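PDB 4MNR: peptidoglycan glycosyltransferase from Eggerthella lenta, which belongs to the penicillin-binding protein family, its fragment pairing a dimerisation-type domain with a larger domain related to the beta-lactamases. Local coordinates for residues N114-Q119 and L451-L456; V133-D136 and A141-A144; V425-V430 and Q444-T449. All coordinates share one frame; numbering follows the deposited sequence.

Contact 1. Residues N114-Q119 and L451-L456; sequences NSKIQQ and LEVQGL
Lys116 and Val453 mark the closest backbone approach, their CA atoms 7.5 Å apart, where the first turn of helix 115-125 meets the C-terminal end of helix 438-453. Val453 carries nearly the whole interface from its own side, its two methyls dividing three partners between them. CG1, anti to the backbone N (chi1 164°), lies over the face of the Asn114 amide, which comes from the opposite direction; it is 3.8 Å from Asn114 ND2 and hardly farther from OD1 and CG. CG2 instead enters the angle between Lys116 and Ile117. It stands 3.9 Å from Lys116 CE, since a bend at chi3 (58°) folds the aliphatic chain of the lysine back over the methyl, and 4.0 Å from Ile117 CG1.

The Asn114 amide is held from behind. Asn114 is the N-cap of its helix, and OD1 takes the N-H of Ile117 on an in-plane lone pair at 2.9 Å, with a weaker, more bent bond from Lys116 N; this capping holds the amide plane in place beneath the valine methyl. On the exposed side a water donates to Glu452 OE1 (3.0 Å) and weakly accepts from Lys116 NZ, linking two opposite charges that do not touch directly. Just beyond Val453 the helix closes in a Schellman motif, with Gly455 at positive phi and Leu456 N bonded to Leu451 O at 2.9 Å.

The contact thus joins the start of helix 115-125, which packs on strand 142-148 through Ile117 and Ala144, to the end of helix 438-453, after which Gln454 touches Leu143 while its NE2 bonds to Arg424 O, just ahead of strand 425-431.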
loop_
_atom_site.group_PDB
_atom_site.type_symbol
_atom_site.label_atom_id
_atom_site.label_comp_id
_atom_site.label_asym_id
_atom_site.label_seq_id
_atom_site.Cartn_x
_atom_site.Cartn_y
_atom_site.Cartn_z
ATOM N N ASN A 114 -6.108 -14.294 3.809
ATOM C CA ASN A 114 -5.605 -15.596 4.228
ATOM C C ASN A 114 -4.997 -15.451 5.622
ATOM O O ASN A 114 -4.192 -14.552 5.848
ATOM C CB ASN A 114 -4.560 -16.127 3.246
ATOM C CG ASN A 114 -3.899 -17.414 3.750
ATOM O OD1 ASN A 114 -2.887 -17.366 4.455
ATOM N ND2 ASN A 114 -4.499 -18.566 3.428
ATOM N N SER A 115 -5.400 -16.294 6.566
ATOM C CA SER A 115 -4.956 -16.082 7.942
ATOM C C SER A 115 -3.440 -16.183 8.133
ATOM O O SER A 115 -2.883 -15.471 8.964
ATOM C CB SER A 115 -5.693 -17.016 8.912
ATOM O OG SER A 115 -5.328 -18.367 8.690
ATOM N N LYS A 116 -2.773 -17.028 7.348
ATOM C CA LYS A 116 -1.329 -17.208 7.503
ATOM C C LYS A 116 -0.547 -16.039 6.910
ATOM O O LYS A 116 0.453 -15.591 7.487
ATOM C CB LYS A 116 -0.860 -18.530 6.883
ATOM C CG LYS A 116 -1.418 -19.763 7.581
ATOM C CD LYS A 116 -1.071 -21.035 6.808
ATOM C CE LYS A 116 0.432 -21.199 6.630
ATOM N NZ LYS A 116 0.779 -22.432 5.852
ATOM N N ILE A 117 -1.000 -15.543 5.760
ATOM C CA ILE A 117 -0.366 -14.374 5.157
ATOM C C ILE A 117 -0.638 -13.153 6.033
ATOM O O ILE A 117 0.241 -12.327 6.261
ATOM C CB ILE A 117 -0.853 -14.152 3.707
ATOM C CG1 ILE A 117 -0.561 -15.398 2.874
ATOM C CG2 ILE A 117 -0.146 -12.962 3.078
ATOM C CD1 ILE A 117 -1.054 -15.305 1.434
ATOM N N GLN A 118 -1.857 -13.061 6.554
ATOM C CA GLN A 118 -2.208 -11.972 7.461
ATOM C C GLN A 118 -1.296 -11.980 8.694
ATOM O O GLN A 118 -0.786 -10.947 9.097
ATOM C CB GLN A 118 -3.671 -12.093 7.892
ATOM C CG GLN A 118 -4.110 -11.005 8.874
ATOM C CD GLN A 118 -4.221 -9.635 8.239
ATOM O OE1 GLN A 118 -4.514 -9.512 7.052
ATOM N NE2 GLN A 118 -4.013 -8.594 9.044
ATOM N N GLN A 119 -1.049 -13.159 9.256
ATOM C CA GLN A 119 -0.198 -13.254 10.439
ATOM C C GLN A 119 1.238 -12.847 10.092
ATOM O O GLN A 119 1.915 -12.191 10.893
ATOM C CB GLN A 119 -0.225 -14.670 11.040
ATOM C CG GLN A 119 0.506 -14.766 12.363
ATOM C CD GLN A 119 -0.114 -13.874 13.410
ATOM O OE1 GLN A 119 -1.303 -13.996 13.709
ATOM N NE2 GLN A 119 0.681 -12.959 13.968
ATOM N N LEU A 451 4.324 -17.074 -0.710
ATOM C CA LEU A 451 4.716 -18.097 -1.690
ATOM C C LEU A 451 4.577 -19.506 -1.128
ATOM O O LEU A 451 4.211 -20.437 -1.841
ATOM C CB LEU A 451 6.146 -17.858 -2.189
ATOM C CG LEU A 451 6.268 -16.544 -2.958
ATOM C CD1 LEU A 451 7.724 -16.131 -3.058
ATOM C CD2 LEU A 451 5.670 -16.692 -4.345
ATOM N N GLU A 452 4.865 -19.666 0.162
ATOM C CA GLU A 452 4.669 -20.968 0.808
ATOM C C GLU A 452 3.190 -21.377 0.827
ATOM O O GLU A 452 2.848 -22.536 0.532
ATOM C CB GLU A 452 5.225 -20.932 2.231
ATOM C CG GLU A 452 6.742 -20.885 2.305
ATOM C CD GLU A 452 7.250 -20.563 3.703
ATOM O OE1 GLU A 452 6.424 -20.246 4.592
ATOM O OE2 GLU A 452 8.479 -20.629 3.911
ATOM N N VAL A 453 2.328 -20.427 1.195
ATOM C CA VAL A 453 0.888 -20.665 1.286
ATOM C C VAL A 453 0.335 -21.052 -0.079
ATOM O O VAL A 453 -0.485 -21.975 -0.198
ATOM C CB VAL A 453 0.168 -19.415 1.826
ATOM C CG1 VAL A 453 -1.331 -19.496 1.565
ATOM C CG2 VAL A 453 0.469 -19.250 3.305
ATOM N N GLN A 454 0.834 -20.376 -1.109
ATOM C CA GLN A 454 0.409 -20.624 -2.486
ATOM C C GLN A 454 1.034 -21.889 -3.088
ATOM O O GLN A 454 0.669 -22.306 -4.187
ATOM C CB GLN A 454 0.701 -19.395 -3.362
ATOM C CG GLN A 454 -0.108 -18.143 -2.990
ATOM C CD GLN A 454 0.277 -16.926 -3.817
ATOM O OE1 GLN A 454 1.310 -16.924 -4.485
ATOM N NE2 GLN A 454 -0.553 -15.879 -3.770
ATOM N N GLY A 455 1.973 -22.504 -2.374
ATOM C CA GLY A 455 2.559 -23.752 -2.814
ATOM C C GLY A 455 3.825 -23.661 -3.655
ATOM O O GLY A 455 4.387 -24.690 -4.034
ATOM N N LEU A 456 4.282 -22.443 -3.942
ATOM C CA LEU A 456 5.446 -22.257 -4.818
ATOM C C LEU A 456 6.756 -22.521 -4.095
ATOM O O LEU A 456 7.782 -22.775 -4.722
ATOM C CB LEU A 456 5.443 -20.855 -5.423
ATOM C CG LEU A 456 4.262 -20.613 -6.358
ATOM C CD1 LEU A 456 4.073 -19.121 -6.618
ATOM C CD2 LEU A 456 4.485 -21.362 -7.654
HETATM O O HOH W 1 3.630 -20.641 5.504
#

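Contact 2. Residues V133-D136 and A141-A144; sequences VVMD and AILA
A classic beta bulge interrupts the hairpin of strands 130-135 and 142-148, at one edge of the five-stranded antiparallel sheet of this penicillin-binding protein domain: Leu143 and Ala144 together face the single residue Val134. Val134 and Ala144 form a hydrogen-bonded pair, with Val134 N giving a nearly straight bond to Ala144 O (2.9 Å, 170°). In return, Val134 O accepts twice, from Leu143 N at 2.8 Å and from Ala144 N at 3.3 Å. Both donors approach from the same face of the carbonyl plane and tilted from it, and the Leu143 bond is the shorter but more bent. Leu143 has a near-helical psi of -26°, which brings these successive N-H groups round to one oxygen and turns the strand through a corner.

The extra residue shifts the register by one, so that Met135, a selenomethionine, makes a non-hydrogen-bonded pair with Ile142. Their side chains lie on the face covered by helix 321-332, where Met135 reaches Ala325 and Thr329; in one of its two modelled conformers CE lies against Ile142 CG1, a less certain touch. On the other face, Val134 CG2 meets Ala144 CB at 3.8 Å, and both residues also touch Ile117 of helix 115-125. The side chains of Val134 and Leu143 cross at about a right angle, CG1 of the valine 4.1 Å from CB of the leucine.

Strand 142-148 is also tied to its other surroundings, Ile142 by backbone bonding to Tyr341 and by its O to Thr112 OG1. Toward the hairpin turn, Asp136 directs OD1 to Asp138 N in the connecting loop. Its own backbone N bonds to Ala141 O at 2.9 Å, nearly along the C=O axis, and Leu143 CG sits 4.1 Å from that same nitrogen.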
loop_
_atom_site.group_PDB
_atom_site.type_symbol
_atom_site.label_atom_id
_atom_site.label_comp_id
_atom_site.label_asym_id
_atom_site.label_seq_id
_atom_site.Cartn_x
_atom_site.Cartn_y
_atom_site.Cartn_z
ATOM N N VAL A 133 0.216 -4.345 3.068
ATOM C CA VAL A 133 -0.881 -4.850 2.250
ATOM C C VAL A 133 -0.320 -5.892 1.281
ATOM O O VAL A 133 0.719 -5.666 0.671
ATOM C CB VAL A 133 -1.557 -3.710 1.446
ATOM C CG1 VAL A 133 -2.575 -4.281 0.445
ATOM C CG2 VAL A 133 -2.218 -2.697 2.386
ATOM N N VAL A 134 -0.987 -7.041 1.173
ATOM C CA VAL A 134 -0.592 -8.080 0.232
ATOM C C VAL A 134 -1.794 -8.297 -0.668
ATOM O O VAL A 134 -2.909 -8.454 -0.183
ATOM C CB VAL A 134 -0.267 -9.408 0.946
ATOM C CG1 VAL A 134 0.123 -10.463 -0.056
ATOM C CG2 VAL A 134 0.856 -9.225 1.965
HETATM N N MSE A 135 -1.552 -8.313 -1.973
HETATM C CA MSE A 135 -2.624 -8.427 -2.955
HETATM C C MSE A 135 -2.326 -9.515 -3.966
HETATM O O MSE A 135 -1.163 -9.862 -4.211
HETATM C CB MSE A 135 -2.793 -7.104 -3.712
HETATM C CG MSE A 135 -3.037 -5.902 -2.830
HETATM SE SE MSE A 135 -3.682 -4.363 -3.829
HETATM C CE MSE A 135 -5.505 -4.967 -4.009
ATOM N N ASP A 136 -3.389 -10.048 -4.560
ATOM C CA ASP A 136 -3.254 -10.886 -5.752
ATOM C C ASP A 136 -3.398 -9.952 -6.944
ATOM O O ASP A 136 -4.466 -9.391 -7.165
ATOM C CB ASP A 136 -4.353 -11.950 -5.798
ATOM C CG ASP A 136 -4.263 -12.840 -7.042
ATOM O OD1 ASP A 136 -3.528 -12.500 -8.005
ATOM O OD2 ASP A 136 -4.936 -13.895 -7.073
ATOM N N ALA A 141 -7.746 -9.086 -5.236
ATOM C CA ALA A 141 -8.087 -9.589 -3.900
ATOM C C ALA A 141 -7.012 -9.234 -2.885
ATOM O O ALA A 141 -5.822 -9.386 -3.146
ATOM C CB ALA A 141 -8.307 -11.100 -3.921
ATOM N N ILE A 142 -7.451 -8.784 -1.719
ATOM C CA ILE A 142 -6.541 -8.462 -0.623
ATOM C C ILE A 142 -6.296 -9.688 0.257
ATOM O O ILE A 142 -7.207 -10.185 0.929
ATOM C CB ILE A 142 -7.072 -7.287 0.192
ATOM C CG1 ILE A 142 -7.074 -6.040 -0.702
ATOM C CG2 ILE A 142 -6.194 -7.041 1.402
ATOM C CD1 ILE A 142 -7.676 -4.901 -0.081
ATOM N N LEU A 143 -5.064 -10.189 0.228
ATOM C CA LEU A 143 -4.709 -11.410 0.958
ATOM C C LEU A 143 -4.270 -11.122 2.394
ATOM O O LEU A 143 -4.357 -11.995 3.253
ATOM C CB LEU A 143 -3.591 -12.165 0.223
ATOM C CG LEU A 143 -3.832 -12.443 -1.272
ATOM C CD1 LEU A 143 -2.658 -13.201 -1.887
ATOM C CD2 LEU A 143 -5.118 -13.241 -1.516
ATOM N N ALA A 144 -3.763 -9.912 2.636
ATOM C CA ALA A 144 -3.421 -9.449 3.984
ATOM C C ALA A 144 -3.505 -7.925 4.034
ATOM O O ALA A 144 -3.200 -7.240 3.068
ATOM C CB ALA A 144 -1.997 -9.910 4.404
#

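Contact 3. Residues V425-V430 and Q444-T449; sequences VVVAIV and QNVLKT
Apolar contacts alone join Val425 and Val427 of strand 425-430 to Val446 and Leu447 of helix 444-449. Leu447 is the longest arm: although its CB does not point at the strand, with CD1 extended (chi2 167°) the other methyl, CD2, turns to the strand and settles between the two valines. There it lies 3.8 Å from Val425 CG1 and close to Val427 CG2. Val427 is modelled in two conformers, so the exact positions of its methyls, and every contact they make, are less certain. In one conformer the side chains of Leu447 and Val427 run alongside one another, head to tail. Val425 places CG1 in the crowded position between its backbone N and carbonyl carbon (chi1 60°), which is what brings this methyl to the leucine. Val446 is directed toward the strand and, in that same conformer of Val427, its CG1 is about 4.0 Å from Val427 CG1.

The helix runs nearly antiparallel to the strand, the two directions 155° apart and the axes 9.0 Å from each other at closest approach. This is the C-terminal helix of the domain lying on one face of the central antiparallel sheet, as in beta-lactamase-like folds, with helix 115-125 beside it: Val446 reaches Ala124 of that helix, and Ile429 touches Ala124 and Leu125. Val426 and Ala428 point to the other face, toward helix 321-332.

Polar bonds within these residues belong to the helix. Asn445 O receives both Thr449 N, at 3.0 Å in the regular helical pattern, and Thr449 OG1, at 3.1 Å. The two donors reach the oxygen from opposite faces of its carbonyl plane. Gln444 NE2 bonds outward to Ala391 O.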
loop_
_atom_site.group_PDB
_atom_site.type_symbol
_atom_site.label_atom_id
_atom_site.label_comp_id
_atom_site.label_asym_id
_atom_site.label_seq_id
_atom_site.Cartn_x
_atom_site.Cartn_y
_atom_site.Cartn_z
ATOM N N VAL A 425 1.787 -12.628 -6.377
ATOM C CA VAL A 425 1.596 -11.853 -5.161
ATOM C C VAL A 425 2.345 -10.532 -5.257
ATOM O O VAL A 425 3.418 -10.471 -5.852
ATOM C CB VAL A 425 2.065 -12.638 -3.905
ATOM C CG1 VAL A 425 3.534 -12.981 -3.985
ATOM C CG2 VAL A 425 1.789 -11.850 -2.653
ATOM N N VAL A 426 1.745 -9.476 -4.711
ATOM C CA VAL A 426 2.379 -8.172 -4.568
ATOM C C VAL A 426 2.328 -7.778 -3.096
ATOM O O VAL A 426 1.317 -7.982 -2.433
ATOM C CB VAL A 426 1.656 -7.090 -5.443
ATOM C CG1 VAL A 426 2.079 -5.657 -5.055
ATOM C CG2 VAL A 426 1.932 -7.347 -6.910
ATOM N N VAL A 427 3.426 -7.249 -2.564
ATOM C CA VAL A 427 3.433 -6.762 -1.180
ATOM C C VAL A 427 3.899 -5.301 -1.108
ATOM O O VAL A 427 4.878 -4.934 -1.756
ATOM C CB VAL A 427 4.346 -7.618 -0.268
ATOM C CG1 VAL A 427 4.288 -7.104 1.171
ATOM C CG2 VAL A 427 3.940 -9.087 -0.305
ATOM N N ALA A 428 3.199 -4.477 -0.325
ATOM C CA ALA A 428 3.621 -3.099 -0.046
ATOM C C ALA A 428 3.704 -2.983 1.468
ATOM O O ALA A 428 2.789 -3.400 2.176
ATOM C CB ALA A 428 2.615 -2.083 -0.592
ATOM N N ILE A 429 4.808 -2.439 1.961
ATOM C CA ILE A 429 4.982 -2.314 3.403
ATOM C C ILE A 429 5.671 -0.999 3.698
ATOM O O ILE A 429 6.567 -0.575 2.957
ATOM C CB ILE A 429 5.788 -3.509 3.979
ATOM C CG1 ILE A 429 5.943 -3.396 5.501
ATOM C CG2 ILE A 429 7.151 -3.613 3.343
ATOM C CD1 ILE A 429 6.410 -4.726 6.149
ATOM N N VAL A 430 5.217 -0.323 4.750
ATOM C CA VAL A 430 5.939 0.846 5.249
ATOM C C VAL A 430 6.210 0.645 6.731
ATOM O O VAL A 430 5.328 0.231 7.494
ATOM C CB VAL A 430 5.191 2.188 5.008
ATOM C CG1 VAL A 430 3.815 2.168 5.683
ATOM C CG2 VAL A 430 6.059 3.367 5.516
ATOM N N GLN A 444 10.555 -9.384 2.820
ATOM C CA GLN A 444 11.053 -10.686 2.385
ATOM C C GLN A 444 10.270 -11.806 3.064
ATOM O O GLN A 444 9.858 -12.776 2.412
ATOM C CB GLN A 444 12.551 -10.833 2.684
ATOM C CG GLN A 444 13.240 -11.965 1.917
ATOM C CD GLN A 444 13.289 -13.273 2.682
ATOM O OE1 GLN A 444 12.741 -13.395 3.777
ATOM N NE2 GLN A 444 13.962 -14.265 2.102
ATOM N N ASN A 445 10.086 -11.663 4.377
ATOM C CA ASN A 445 9.387 -12.660 5.181
ATOM C C ASN A 445 7.923 -12.802 4.762
ATOM O O ASN A 445 7.385 -13.905 4.705
ATOM C CB ASN A 445 9.470 -12.280 6.666
ATOM C CG ASN A 445 10.904 -12.041 7.139
ATOM O OD1 ASN A 445 11.862 -12.498 6.515
ATOM N ND2 ASN A 445 11.052 -11.332 8.259
ATOM N N VAL A 446 7.281 -11.679 4.461
ATOM C CA VAL A 446 5.871 -11.689 4.074
ATOM C C VAL A 446 5.699 -12.358 2.705
ATOM O O VAL A 446 4.825 -13.214 2.517
ATOM C CB VAL A 446 5.292 -10.261 4.055
ATOM C CG1 VAL A 446 3.823 -10.292 3.621
ATOM C CG2 VAL A 446 5.413 -9.620 5.439
ATOM N N LEU A 447 6.557 -11.987 1.759
ATOM C CA LEU A 447 6.547 -12.608 0.436
ATOM C C LEU A 447 6.808 -14.115 0.514
ATOM O O LEU A 447 6.139 -14.900 -0.164
ATOM C CB LEU A 447 7.605 -11.972 -0.458
ATOM C CG LEU A 447 7.268 -10.653 -1.147
ATOM C CD1 LEU A 447 8.536 -10.051 -1.712
ATOM C CD2 LEU A 447 6.242 -10.889 -2.250
ATOM N N LYS A 448 7.782 -14.523 1.333
ATOM C CA LYS A 448 8.117 -15.941 1.478
ATOM C C LYS A 448 6.903 -16.693 2.007
ATOM O O LYS A 448 6.563 -17.754 1.503
ATOM C CB LYS A 448 9.317 -16.143 2.410
ATOM C CG LYS A 448 9.840 -17.566 2.462
ATOM C CD LYS A 448 11.015 -17.691 3.434
ATOM C CE LYS A 448 11.428 -19.142 3.633
ATOM N NZ LYS A 448 11.993 -19.742 2.395
ATOM N N THR A 449 6.230 -16.124 3.004
ATOM C CA THR A 449 5.051 -16.779 3.560
ATOM C C THR A 449 3.951 -16.895 2.519
ATOM O O THR A 449 3.337 -17.956 2.387
ATOM C CB THR A 449 4.524 -16.048 4.809
ATOM O OG1 THR A 449 5.510 -16.143 5.846
ATOM C CG2 THR A 449 3.240 -16.703 5.302
#

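How the contacts relate
The three contacts form a compact triangle, each centre about 10 Å from the other two. Contacts 2 and 3 share the central sheet, where their strands are neighbours: Val133 N lies 2.9 Å from Ala428 O and Met135 N 2.9 Å from Val426 O, both probable hydrogen bonds. On the helix side, Val134 CG2 comes within 3.6 Å of Val446 CG1. Contact 1 uses a later part of the same helix as contact 3, and Asn114 N probably bonds to Leu143 O of contact 2 at 2.9 Å. Along the chain, contact 1 closes a loop enclosing the other two.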